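Local coordinates for putative branched-chain amino acid ABC transporter (Rhodospirillum rubrum ATCC 11170, PDB 3HUT), which probably binds branched-chain amino acids or related solutes outside the cytoplasm and delivers them to an ABC transporter for uptake, at residues Val84-Gly89 with Pro107-Ile112; Gly96-Ser101 with Ser113-Arg118; Glu193-Ile198 with Ser219-Tyr224. All coordinates share one frame; numbering follows the deposited sequence.

Contact 1 of 3, residues Val84-Gly89 with Pro107-Ile112; sequences VSMAAG and PDYIKI
Met-86, a selenomethionine on helix 82-95, lies against Tyr-109 and Ile-112 of the loop, and the contact is mainly apolar. Its tight part is at Ile-112. The CD1 methyl of Ile-112 presses to 3.5 Å from Met-86 CA, closer than usual carbon packing, and meets Met-86 CG at 3.6 Å. Ile-112 gets there by an extended branch: CG1 stands beside the backbone N (chi1 -68°), and chi2 of 165° carries CD1 on to the helix. Gly-89 lies on the same side of the helix, and a CB on it would come within 3.1 Å of Ile-112 CD1. Next to this, Met-86 CG meets the edge of the Tyr-109 ring, 3.8 Å from Tyr-109 CD1. Ser-85 CB adds a contact of 3.8 Å to Tyr-109 CE1.

The more solvent-facing side is at the end of Met-86. The chain bends at chi3, and Met-86 CE touches Asp-108 CB at 3.6 Å. The Asp-108 carboxylate leads away from the helix.

Behind the helix, Ala-87 and Ala-88 pack on helix 57-69. Tyr-109 lies on strands 99-101 and 116-118. The loop between these strands thus packs back on helix 82-95, within the alpha/beta lobe built on the parallel sheet.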
ATOM      1  N   VAL A  84       1.409  -1.720 -16.283  1.00  8.71           N
ATOM      2  CA  VAL A  84       2.747  -1.573 -16.824  1.00  9.43           C
ATOM      3  C   VAL A  84       3.721  -2.516 -16.123  1.00  9.39           C
ATOM      4  O   VAL A  84       4.612  -3.084 -16.756  1.00 11.49           O
ATOM      5  CB  VAL A  84       3.227  -0.109 -16.705  1.00 10.45           C
ATOM      6  CG1 VAL A  84       4.655   0.026 -17.198  1.00  9.25           C
ATOM      7  CG2 VAL A  84       2.307   0.786 -17.525  1.00 12.13           C
ATOM      8  N   SER A  85       3.548  -2.695 -14.818  1.00  9.05           N
ATOM      9  CA  SER A  85       4.426  -3.590 -14.077  1.00  8.90           C
ATOM     10  C   SER A  85       4.294  -5.007 -14.613  1.00  8.30           C
ATOM     11  O   SER A  85       5.274  -5.741 -14.709  1.00  9.19           O
ATOM     12  CB  SER A  85       4.083  -3.561 -12.586  1.00  8.24           C
ATOM     13  OG  SER A  85       4.355  -2.281 -12.039  1.00  8.07           O
HETATM   14  N   MSE A  86       3.076  -5.386 -14.978  1.00  9.70           N
HETATM   15  CA  MSE A  86       2.833  -6.724 -15.505  1.00 13.39           C
HETATM   16  C   MSE A  86       3.392  -6.888 -16.916  1.00 12.20           C
HETATM   17  O   MSE A  86       3.955  -7.927 -17.244  1.00 10.85           O
HETATM   18  CB  MSE A  86       1.336  -7.023 -15.473  1.00 17.21           C
HETATM   19  CG  MSE A  86       0.791  -7.102 -14.055  1.00 22.28           C
HETATM   20 SE   MSE A  86      -1.122  -7.345 -13.959  1.00 34.44          SE
HETATM   21  CE  MSE A  86      -1.225  -9.179 -14.555  1.00 27.98           C
ATOM     22  N   ALA A  87       3.238  -5.861 -17.746  1.00 12.76           N
ATOM     23  CA  ALA A  87       3.761  -5.900 -19.110  1.00 11.21           C
ATOM     24  C   ALA A  87       5.261  -6.193 -19.062  1.00 12.41           C
ATOM     25  O   ALA A  87       5.761  -7.067 -19.767  1.00 12.17           O
ATOM     26  CB  ALA A  87       3.513  -4.571 -19.802  1.00 12.73           C
ATOM     27  N   ALA A  88       5.982  -5.458 -18.223  1.00 11.16           N
ATOM     28  CA  ALA A  88       7.416  -5.672 -18.092  1.00 10.53           C
ATOM     29  C   ALA A  88       7.664  -6.970 -17.323  1.00  9.78           C
ATOM     30  O   ALA A  88       8.620  -7.699 -17.600  1.00  8.91           O
ATOM     31  CB  ALA A  88       8.054  -4.494 -17.362  1.00  7.40           C
ATOM     32  N   GLY A  89       6.789  -7.255 -16.364  1.00  9.47           N
ATOM     33  CA  GLY A  89       6.926  -8.457 -15.559  1.00  9.91           C
ATOM     34  C   GLY A  89       6.985  -9.744 -16.367  1.00 11.04           C
ATOM     35  O   GLY A  89       7.740 -10.657 -16.029  1.00 11.46           O
ATOM     36  N   PRO A 107      -4.108  -8.163  -7.796  1.00 12.55           N
ATOM     37  CA  PRO A 107      -3.910  -9.577  -7.464  1.00 14.26           C
ATOM     38  C   PRO A 107      -3.105 -10.366  -8.498  1.00 14.04           C
ATOM     39  O   PRO A 107      -2.222 -11.136  -8.139  1.00 15.58           O
ATOM     40  CB  PRO A 107      -5.337 -10.097  -7.340  1.00 14.64           C
ATOM     41  CG  PRO A 107      -6.056  -8.921  -6.750  1.00 14.70           C
ATOM     42  CD  PRO A 107      -5.509  -7.763  -7.577  1.00 13.73           C
ATOM     43  N   ASP A 108      -3.408 -10.164  -9.777  1.00 14.12           N
ATOM     44  CA  ASP A 108      -2.736 -10.892 -10.857  1.00 14.38           C
ATOM     45  C   ASP A 108      -1.257 -10.608 -11.079  1.00 13.03           C
ATOM     46  O   ASP A 108      -0.553 -11.427 -11.667  1.00 11.48           O
ATOM     47  CB  ASP A 108      -3.473 -10.678 -12.182  1.00 17.24           C
ATOM     48  CG  ASP A 108      -4.878 -11.239 -12.162  1.00 20.22           C
ATOM     49  OD1 ASP A 108      -5.205 -12.005 -11.232  1.00 22.63           O
ATOM     50  OD2 ASP A 108      -5.655 -10.921 -13.083  1.00 25.25           O
ATOM     51  N   TYR A 109      -0.777  -9.457 -10.624  1.00  9.65           N
ATOM     52  CA  TYR A 109       0.627  -9.127 -10.812  1.00  8.53           C
ATOM     53  C   TYR A 109       1.570 -10.139 -10.151  1.00  9.03           C
ATOM     54  O   TYR A 109       2.570 -10.556 -10.746  1.00  8.77           O
ATOM     55  CB  TYR A 109       0.912  -7.730 -10.261  1.00  9.08           C
ATOM     56  CG  TYR A 109       2.380  -7.467 -10.052  1.00  9.00           C
ATOM     57  CD1 TYR A 109       3.222  -7.178 -11.126  1.00  8.36           C
ATOM     58  CD2 TYR A 109       2.938  -7.542  -8.778  1.00  7.99           C
ATOM     59  CE1 TYR A 109       4.592  -6.967 -10.930  1.00  8.51           C
ATOM     60  CE2 TYR A 109       4.299  -7.340  -8.574  1.00  8.76           C
ATOM     61  CZ  TYR A 109       5.119  -7.054  -9.651  1.00  8.53           C
ATOM     62  OH  TYR A 109       6.465  -6.871  -9.438  1.00  8.63           O
ATOM     63  N   ILE A 110       1.248 -10.535  -8.925  1.00  9.16           N
ATOM     64  CA  ILE A 110       2.079 -11.484  -8.186  1.00  9.85           C
ATOM     65  C   ILE A 110       2.048 -12.890  -8.812  1.00 10.67           C
ATOM     66  O   ILE A 110       2.961 -13.691  -8.601  1.00 11.43           O
ATOM     67  CB  ILE A 110       1.624 -11.567  -6.694  1.00 10.15           C
ATOM     68  CG1 ILE A 110       2.774 -12.054  -5.810  1.00  9.81           C
ATOM     69  CG2 ILE A 110       0.426 -12.494  -6.554  1.00  9.93           C
ATOM     70  CD1 ILE A 110       3.837 -10.996  -5.558  1.00  9.72           C
ATOM     71  N   LYS A 111       1.013 -13.173  -9.600  1.00 10.01           N
ATOM     72  CA  LYS A 111       0.860 -14.482 -10.235  1.00 11.31           C
ATOM     73  C   LYS A 111       1.616 -14.670 -11.553  1.00  9.99           C
ATOM     74  O   LYS A 111       1.664 -15.775 -12.089  1.00  9.95           O
ATOM     75  CB  LYS A 111      -0.625 -14.775 -10.476  1.00 13.03           C
ATOM     76  CG  LYS A 111      -1.447 -15.021  -9.213  1.00 17.04           C
ATOM     77  CD  LYS A 111      -2.908 -15.298  -9.573  1.00 20.49           C
ATOM     78  CE  LYS A 111      -3.736 -15.705  -8.361  1.00 24.63           C
ATOM     79  NZ  LYS A 111      -3.900 -14.610  -7.365  1.00 26.48           N
ATOM     80  N   ILE A 112       2.197 -13.596 -12.078  1.00 10.90           N
ATOM     81  CA  ILE A 112       2.929 -13.670 -13.339  1.00  9.55           C
ATOM     82  C   ILE A 112       3.991 -14.764 -13.348  1.00  9.47           C
ATOM     83  O   ILE A 112       4.036 -15.584 -14.266  1.00  8.63           O
ATOM     84  CB  ILE A 112       3.602 -12.327 -13.664  1.00  9.59           C
ATOM     85  CG1 ILE A 112       2.530 -11.283 -13.970  1.00 10.81           C
ATOM     86  CG2 ILE A 112       4.548 -12.484 -14.843  1.00 11.20           C
ATOM     87  CD1 ILE A 112       3.045  -9.855 -13.958  1.00 14.37           C
TER

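Contact 2 of 3, residues Gly96-Ser101 with Ser113-Arg118; sequences GMPQLS and SPWQFR
Several groups grip Phe-117 O. Ser-101 N donates to Phe-117 O at 2.9 Å, tilted 28° from the carbonyl plane, the hydroxyl of Tyr-109 adds a second hydrogen bond, and the CA-H of Leu-100 makes a weaker contact. This is part of a parallel ladder between strands 99-101 and 116-118. Gln-99 N gives a nearly straight bond to Trp-115 O at 2.9 Å. The bond from Phe-117 N to Gln-99 O is weak.

Two glutamines pair beside the ladder. Gln-116 NE2 donates to Gln-99 OE1 at 3.0 Å, in the carbonyl plane, although the two amides stand 88° apart. Gln-116 can do this because its chain bends at chi2 (65°). Ser-113 OG donates to Gln-116 OE1 at 2.6 Å, which helps fix the amide's rotation. Ser-113 OG also accepts from Trp-115 N, closing an ST turn.

Trp-115 closes the start of the pair. Gly-96 CA sits over the six-membered ring of Trp-115, 3.5 Å from the centroid, a CH-pi contact. Pro-98 CD reaches Trp-115 CE3 at 4.0 Å. Replacing Trp-115 by an alanine is likely to strip the ring face from Gly-96 and leave a gap beside Pro-98.

Strand 116-118 is the outermost of the five-stranded parallel sheet within this chain. Strand 99-101 bonds on to strand 73-78. Helix 302-310 covers Pro-98, Trp-115 and Phe-117, and helix 277-296 covers Leu-100.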
ATOM      1  N   GLY A  96      14.323 -14.288 -16.101  1.00 11.88           N
ATOM      2  CA  GLY A  96      14.977 -14.549 -14.828  1.00 10.98           C
ATOM      3  C   GLY A  96      15.548 -13.317 -14.149  1.00 10.99           C
ATOM      4  O   GLY A  96      16.678 -13.319 -13.657  1.00  9.36           O
HETATM    5  N   MSE A  97      14.761 -12.250 -14.135  1.00  9.81           N
HETATM    6  CA  MSE A  97      15.161 -10.996 -13.506  1.00 10.26           C
HETATM    7  C   MSE A  97      14.196 -10.722 -12.361  1.00  8.73           C
HETATM    8  O   MSE A  97      12.992 -10.662 -12.576  1.00  9.74           O
HETATM    9  CB  MSE A  97      15.071  -9.847 -14.515  1.00 12.09           C
HETATM   10  CG  MSE A  97      15.336  -8.465 -13.930  1.00 11.30           C
HETATM   11 SE   MSE A  97      17.199  -8.139 -13.526  1.00 19.94          SE
HETATM   12  CE  MSE A  97      17.795  -7.584 -15.295  1.00 14.48           C
ATOM     13  N   PRO A  98      14.707 -10.570 -11.128  1.00  8.47           N
ATOM     14  CA  PRO A  98      13.811 -10.296 -10.002  1.00  6.91           C
ATOM     15  C   PRO A  98      13.260  -8.872 -10.115  1.00  7.49           C
ATOM     16  O   PRO A  98      14.009  -7.929 -10.376  1.00  8.75           O
ATOM     17  CB  PRO A  98      14.717 -10.491  -8.788  1.00  7.07           C
ATOM     18  CG  PRO A  98      16.051 -10.054  -9.295  1.00  7.02           C
ATOM     19  CD  PRO A  98      16.106 -10.674 -10.677  1.00  8.47           C
ATOM     20  N   GLN A  99      11.953  -8.720  -9.924  1.00  6.23           N
ATOM     21  CA  GLN A  99      11.301  -7.412 -10.034  1.00  6.88           C
ATOM     22  C   GLN A  99      10.546  -7.044  -8.759  1.00  7.25           C
ATOM     23  O   GLN A  99       9.783  -7.848  -8.230  1.00  7.48           O
ATOM     24  CB  GLN A  99      10.326  -7.416 -11.227  1.00  5.90           C
ATOM     25  CG  GLN A  99       9.344  -6.231 -11.265  1.00  7.32           C
ATOM     26  CD  GLN A  99       8.289  -6.344 -12.365  1.00  8.28           C
ATOM     27  OE1 GLN A  99       7.937  -7.435 -12.803  1.00  7.87           O
ATOM     28  NE2 GLN A  99       7.761  -5.206 -12.791  1.00  8.65           N
ATOM     29  N   LEU A 100      10.768  -5.834  -8.260  1.00  7.13           N
ATOM     30  CA  LEU A 100      10.065  -5.388  -7.067  1.00  6.99           C
ATOM     31  C   LEU A 100       9.315  -4.096  -7.367  1.00  7.80           C
ATOM     32  O   LEU A 100       9.925  -3.037  -7.515  1.00  5.89           O
ATOM     33  CB  LEU A 100      11.037  -5.165  -5.897  1.00  6.44           C
ATOM     34  CG  LEU A 100      10.426  -4.545  -4.623  1.00  8.67           C
ATOM     35  CD1 LEU A 100       9.230  -5.348  -4.188  1.00  8.25           C
ATOM     36  CD2 LEU A 100      11.466  -4.488  -3.513  1.00  7.52           C
ATOM     37  N   SER A 101       7.994  -4.194  -7.487  1.00  7.29           N
ATOM     38  CA  SER A 101       7.180  -3.015  -7.747  1.00  6.72           C
ATOM     39  C   SER A 101       6.748  -2.408  -6.419  1.00  7.48           C
ATOM     40  O   SER A 101       6.215  -3.098  -5.548  1.00  6.03           O
ATOM     41  CB  SER A 101       5.932  -3.371  -8.548  1.00  8.60           C
ATOM     42  OG  SER A 101       5.075  -2.241  -8.617  1.00  9.73           O
ATOM     43  N   SER A 113       4.842 -14.769 -12.329  1.00  8.31           N
ATOM     44  CA  SER A 113       5.915 -15.753 -12.231  1.00  7.47           C
ATOM     45  C   SER A 113       6.558 -15.664 -10.848  1.00  8.89           C
ATOM     46  O   SER A 113       6.205 -14.801 -10.047  1.00  9.08           O
ATOM     47  CB  SER A 113       6.975 -15.483 -13.304  1.00  8.48           C
ATOM     48  OG  SER A 113       7.804 -14.393 -12.934  1.00  7.49           O
ATOM     49  N   PRO A 114       7.516 -16.560 -10.549  1.00  7.81           N
ATOM     50  CA  PRO A 114       8.182 -16.542  -9.242  1.00  7.87           C
ATOM     51  C   PRO A 114       9.149 -15.366  -9.096  1.00  7.68           C
ATOM     52  O   PRO A 114       9.838 -15.239  -8.083  1.00  5.59           O
ATOM     53  CB  PRO A 114       8.922 -17.882  -9.210  1.00 10.04           C
ATOM     54  CG  PRO A 114       8.142 -18.747 -10.171  1.00  8.93           C
ATOM     55  CD  PRO A 114       7.852 -17.791 -11.286  1.00  9.39           C
ATOM     56  N   TRP A 115       9.196 -14.501 -10.102  1.00  6.90           N
ATOM     57  CA  TRP A 115      10.120 -13.375 -10.063  1.00  7.45           C
ATOM     58  C   TRP A 115       9.534 -12.028  -9.661  1.00  6.83           C
ATOM     59  O   TRP A 115      10.277 -11.061  -9.510  1.00  6.69           O
ATOM     60  CB  TRP A 115      10.830 -13.252 -11.418  1.00  6.61           C
ATOM     61  CG  TRP A 115      11.538 -14.520 -11.801  1.00 10.02           C
ATOM     62  CD1 TRP A 115      10.974 -15.649 -12.320  1.00 10.80           C
ATOM     63  CD2 TRP A 115      12.926 -14.820 -11.601  1.00  8.52           C
ATOM     64  NE1 TRP A 115      11.925 -16.640 -12.449  1.00 10.74           N
ATOM     65  CE2 TRP A 115      13.130 -16.155 -12.013  1.00  9.86           C
ATOM     66  CE3 TRP A 115      14.018 -14.090 -11.109  1.00  8.33           C
ATOM     67  CZ2 TRP A 115      14.386 -16.779 -11.948  1.00 11.61           C
ATOM     68  CZ3 TRP A 115      15.267 -14.709 -11.045  1.00  9.31           C
ATOM     69  CH2 TRP A 115      15.437 -16.041 -11.464  1.00 10.41           C
ATOM     70  N   GLN A 116       8.217 -11.963  -9.476  1.00  9.07           N
ATOM     71  CA  GLN A 116       7.561 -10.714  -9.088  1.00  7.35           C
ATOM     72  C   GLN A 116       7.364 -10.543  -7.586  1.00  8.69           C
ATOM     73  O   GLN A 116       7.039 -11.495  -6.872  1.00  5.86           O
ATOM     74  CB  GLN A 116       6.195 -10.584  -9.769  1.00  8.66           C
ATOM     75  CG  GLN A 116       6.240 -10.035 -11.191  1.00  6.81           C
ATOM     76  CD  GLN A 116       6.965 -10.953 -12.146  1.00  7.69           C
ATOM     77  OE1 GLN A 116       6.656 -12.144 -12.235  1.00 10.63           O
ATOM     78  NE2 GLN A 116       7.930 -10.404 -12.879  1.00  8.94           N
ATOM     79  N   PHE A 117       7.560  -9.312  -7.123  1.00  7.07           N
ATOM     80  CA  PHE A 117       7.394  -8.966  -5.714  1.00  7.70           C
ATOM     81  C   PHE A 117       6.776  -7.572  -5.666  1.00  6.79           C
ATOM     82  O   PHE A 117       6.945  -6.786  -6.595  1.00  5.42           O
ATOM     83  CB  PHE A 117       8.751  -8.956  -5.001  1.00  8.36           C
ATOM     84  CG  PHE A 117       9.456 -10.281  -5.025  1.00  8.16           C
ATOM     85  CD1 PHE A 117       9.182 -11.251  -4.065  1.00  9.55           C
ATOM     86  CD2 PHE A 117      10.369 -10.575  -6.034  1.00  9.01           C
ATOM     87  CE1 PHE A 117       9.812 -12.495  -4.113  1.00  8.94           C
ATOM     88  CE2 PHE A 117      10.999 -11.816  -6.089  1.00  6.53           C
ATOM     89  CZ  PHE A 117      10.720 -12.774  -5.129  1.00  6.54           C
ATOM     90  N   ARG A 118       6.059  -7.278  -4.588  1.00  6.80           N
ATOM     91  CA  ARG A 118       5.420  -5.972  -4.420  1.00  8.72           C
ATOM     92  C   ARG A 118       5.644  -5.470  -3.000  1.00  7.82           C
ATOM     93  O   ARG A 118       5.627  -6.252  -2.043  1.00  7.74           O
ATOM     94  CB  ARG A 118       3.913  -6.072  -4.695  1.00  9.57           C
ATOM     95  CG  ARG A 118       3.236  -7.231  -3.982  1.00 13.56           C
ATOM     96  CD  ARG A 118       1.744  -7.004  -3.779  1.00 16.18           C
ATOM     97  NE  ARG A 118       1.067  -6.734  -5.034  1.00 21.61           N
ATOM     98  CZ  ARG A 118       0.224  -7.565  -5.636  1.00 17.83           C
ATOM     99  NH1 ARG A 118      -0.068  -8.739  -5.102  1.00 16.40           N
ATOM    100  NH2 ARG A 118      -0.314  -7.215  -6.788  1.00 15.56           N
TER

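Contact 3 of 3, residues Glu193-Ile198 with Ser219-Tyr224; sequences EAPQAI and SALPVY
The Tyr-224 ring has Ile-198 O at its edge, near the ring plane. It also meets the ring of Trp-133 edge-to-face. Its hydroxyl bonds to Asp-137 and Arg-246, outside the two segments. The pyrrolidine ring of Pro-222 packs on the other segment: Pro-222 CD lies 3.4 Å from Gln-196 O, and Pro-222 CG meets the methyl of Ala-197, CB, at 3.8 Å.

The two backbones bond as parallel strands. Ile-198 N donates to Pro-222 O at 3.2 Å. Ile-198 O then receives Tyr-224 N at 2.9 Å, with an N-H...O angle of 173°. The CA-H of Val-223 leans on the same oxygen. Ile-198 is thus bonded to the residues before and after Val-223, its bridge partner.

Leu-221 does most of the apolar work before the strand begins. CG stands beside its backbone N (chi1 -61°), and the side chain reaches across to Pro-195, crossing it at about a right angle. Both methyls come to one carbonyl: Leu-221 CD1 lies 3.5 Å and Leu-221 CD2 3.7 Å from Pro-195 O. Leu-221 CD1 is also 4.4 Å from Ile-198 CD1. Ile-198 and Val-223 put their side chains on one face of the sheet, with CB of Ile-198 4.3 Å from Val-223 CG2. Helix 204-216 packs on both. It is the crossover of this beta-alpha-beta unit, and Ile-190 of helix 184-193 touches Pro-195, Ile-198 and Leu-221.

Across the two segments, then, the polar bonds are all backbone ones and the side chains meet through carbon. The chemistry implies a simple division: backbone bonds set the register of the pair, and carbon packing fills the space around it.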
ATOM      1  N   GLU A 193     -32.353  -2.520  11.198  1.00 27.30           N
ATOM      2  CA  GLU A 193     -31.603  -3.734  11.514  1.00 25.64           C
ATOM      3  C   GLU A 193     -30.810  -3.615  12.820  1.00 23.60           C
ATOM      4  O   GLU A 193     -30.449  -4.618  13.429  1.00 24.71           O
ATOM      5  CB  GLU A 193     -30.661  -4.088  10.364  1.00 26.52           C
ATOM      6  CG  GLU A 193     -31.353  -4.390   9.043  1.00 30.65           C
ATOM      7  CD  GLU A 193     -32.309  -5.572   9.118  1.00 32.88           C
ATOM      8  OE1 GLU A 193     -31.899  -6.654   9.584  1.00 35.22           O
ATOM      9  OE2 GLU A 193     -33.475  -5.419   8.698  1.00 34.97           O
ATOM     10  N   ALA A 194     -30.528  -2.387  13.234  1.00 20.89           N
ATOM     11  CA  ALA A 194     -29.803  -2.128  14.475  1.00 19.13           C
ATOM     12  C   ALA A 194     -28.437  -2.805  14.638  1.00 18.32           C
ATOM     13  O   ALA A 194     -28.169  -3.443  15.659  1.00 17.39           O
ATOM     14  CB  ALA A 194     -30.693  -2.480  15.672  1.00 20.53           C
ATOM     15  N   PRO A 195     -27.550  -2.673  13.640  1.00 15.77           N
ATOM     16  CA  PRO A 195     -26.237  -3.305  13.790  1.00 13.63           C
ATOM     17  C   PRO A 195     -25.489  -2.619  14.938  1.00 11.85           C
ATOM     18  O   PRO A 195     -25.852  -1.516  15.334  1.00  9.72           O
ATOM     19  CB  PRO A 195     -25.581  -3.057  12.431  1.00 14.12           C
ATOM     20  CG  PRO A 195     -26.180  -1.747  12.008  1.00 15.27           C
ATOM     21  CD  PRO A 195     -27.639  -1.926  12.372  1.00 15.22           C
ATOM     22  N   GLN A 196     -24.459  -3.267  15.474  1.00  9.95           N
ATOM     23  CA  GLN A 196     -23.685  -2.689  16.571  1.00  9.11           C
ATOM     24  C   GLN A 196     -22.659  -1.685  16.049  1.00  9.90           C
ATOM     25  O   GLN A 196     -22.249  -0.772  16.763  1.00  9.35           O
ATOM     26  CB  GLN A 196     -22.945  -3.777  17.345  1.00 11.07           C
ATOM     27  CG  GLN A 196     -23.817  -4.882  17.903  1.00 11.58           C
ATOM     28  CD  GLN A 196     -22.985  -5.982  18.530  1.00 15.91           C
ATOM     29  OE1 GLN A 196     -21.960  -6.382  17.977  1.00 13.71           O
ATOM     30  NE2 GLN A 196     -23.423  -6.482  19.685  1.00 14.54           N
ATOM     31  N   ALA A 197     -22.239  -1.859  14.803  1.00  8.56           N
ATOM     32  CA  ALA A 197     -21.255  -0.960  14.221  1.00 10.03           C
ATOM     33  C   ALA A 197     -21.347  -0.947  12.707  1.00 11.49           C
ATOM     34  O   ALA A 197     -22.067  -1.750  12.108  1.00 11.24           O
ATOM     35  CB  ALA A 197     -19.849  -1.368  14.654  1.00  8.96           C
ATOM     36  N   ILE A 198     -20.597  -0.031  12.100  1.00 10.68           N
ATOM     37  CA  ILE A 198     -20.576   0.129  10.654  1.00 12.41           C
ATOM     38  C   ILE A 198     -19.152   0.078  10.111  1.00 11.10           C
ATOM     39  O   ILE A 198     -18.239   0.684  10.680  1.00 10.61           O
ATOM     40  CB  ILE A 198     -21.186   1.493  10.249  1.00 13.63           C
ATOM     41  CG1 ILE A 198     -22.607   1.610  10.801  1.00 14.33           C
ATOM     42  CG2 ILE A 198     -21.177   1.643   8.725  1.00 14.61           C
ATOM     43  CD1 ILE A 198     -23.234   2.978  10.598  1.00 16.24           C
ATOM     44  N   SER A 219     -27.589   9.002  14.776  1.00 16.61           N
ATOM     45  CA  SER A 219     -26.935   7.722  15.027  1.00 15.53           C
ATOM     46  C   SER A 219     -25.640   7.918  15.818  1.00 15.13           C
ATOM     47  O   SER A 219     -24.850   8.813  15.516  1.00 14.78           O
ATOM     48  CB  SER A 219     -26.631   7.017  13.706  1.00 15.11           C
ATOM     49  OG  SER A 219     -26.041   5.748  13.933  1.00 15.54           O
ATOM     50  N   ALA A 220     -25.431   7.081  16.830  1.00 13.20           N
ATOM     51  CA  ALA A 220     -24.228   7.152  17.656  1.00 12.95           C
ATOM     52  C   ALA A 220     -23.354   5.909  17.466  1.00 12.08           C
ATOM     53  O   ALA A 220     -22.410   5.679  18.224  1.00 11.13           O
ATOM     54  CB  ALA A 220     -24.616   7.291  19.131  1.00 11.50           C
ATOM     55  N   LEU A 221     -23.668   5.111  16.454  1.00 11.09           N
ATOM     56  CA  LEU A 221     -22.915   3.891  16.201  1.00 11.65           C
ATOM     57  C   LEU A 221     -21.458   4.149  15.844  1.00 11.40           C
ATOM     58  O   LEU A 221     -21.140   5.092  15.123  1.00 10.19           O
ATOM     59  CB  LEU A 221     -23.571   3.085  15.077  1.00 12.13           C
ATOM     60  CG  LEU A 221     -25.003   2.617  15.333  1.00 13.55           C
ATOM     61  CD1 LEU A 221     -25.469   1.751  14.175  1.00 16.54           C
ATOM     62  CD2 LEU A 221     -25.060   1.833  16.647  1.00 15.09           C
ATOM     63  N   PRO A 222     -20.548   3.309  16.359  1.00 11.28           N
ATOM     64  CA  PRO A 222     -19.129   3.492  16.048  1.00 10.87           C
ATOM     65  C   PRO A 222     -18.883   3.122  14.584  1.00  8.38           C
ATOM     66  O   PRO A 222     -19.597   2.291  14.016  1.00  7.30           O
ATOM     67  CB  PRO A 222     -18.432   2.544  17.028  1.00 11.98           C
ATOM     68  CG  PRO A 222     -19.439   1.454  17.221  1.00 13.67           C
ATOM     69  CD  PRO A 222     -20.745   2.217  17.332  1.00 11.66           C
ATOM     70  N   VAL A 223     -17.872   3.736  13.980  1.00  7.67           N
ATOM     71  CA  VAL A 223     -17.558   3.483  12.581  1.00  5.13           C
ATOM     72  C   VAL A 223     -16.100   3.113  12.358  1.00  5.89           C
ATOM     73  O   VAL A 223     -15.197   3.746  12.908  1.00  7.80           O
ATOM     74  CB  VAL A 223     -17.874   4.726  11.722  1.00  6.00           C
ATOM     75  CG1 VAL A 223     -17.424   4.494  10.270  1.00  4.86           C
ATOM     76  CG2 VAL A 223     -19.365   5.029  11.780  1.00  3.61           C
ATOM     77  N   TYR A 224     -15.884   2.073  11.557  1.00  7.71           N
ATOM     78  CA  TYR A 224     -14.544   1.612  11.196  1.00  6.81           C
ATOM     79  C   TYR A 224     -14.514   1.720   9.680  1.00  8.08           C
ATOM     80  O   TYR A 224     -15.560   1.637   9.035  1.00  9.63           O
ATOM     81  CB  TYR A 224     -14.336   0.150  11.597  1.00  7.66           C
ATOM     82  CG  TYR A 224     -14.186  -0.090  13.083  1.00  8.32           C
ATOM     83  CD1 TYR A 224     -12.964  -0.493  13.622  1.00  7.86           C
ATOM     84  CD2 TYR A 224     -15.271   0.060  13.946  1.00  9.55           C
ATOM     85  CE1 TYR A 224     -12.825  -0.746  14.988  1.00  8.36           C
ATOM     86  CE2 TYR A 224     -15.142  -0.191  15.311  1.00  8.24           C
ATOM     87  CZ  TYR A 224     -13.916  -0.595  15.824  1.00  9.18           C
ATOM     88  OH  TYR A 224     -13.785  -0.860  17.171  1.00  9.19           O
TER

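How the contacts relate
Contacts 1 and 2 belong to one lobe and contact 3 to the other, on opposite sides of the chain's centre. The centres of contacts 1 and 2 are only about 9 Å apart, and their segments alternate along the chain. They touch directly: Gln-99 NE2 probably bonds to Ser-85 O at 3.2 Å, and Gly-89 CA packs 3.1 Å from Gln-99 OE1. Contact 3 comes later in the chain. Its centre is about 39 Å from that of contact 1 and about 42 Å from that of contact 2, with no touch. In this family the ligand usually binds in the cleft between two lobes. Contacts 1 and 2 lie on the parallel sheet of one lobe, contact 3 on the mixed sheet of the other.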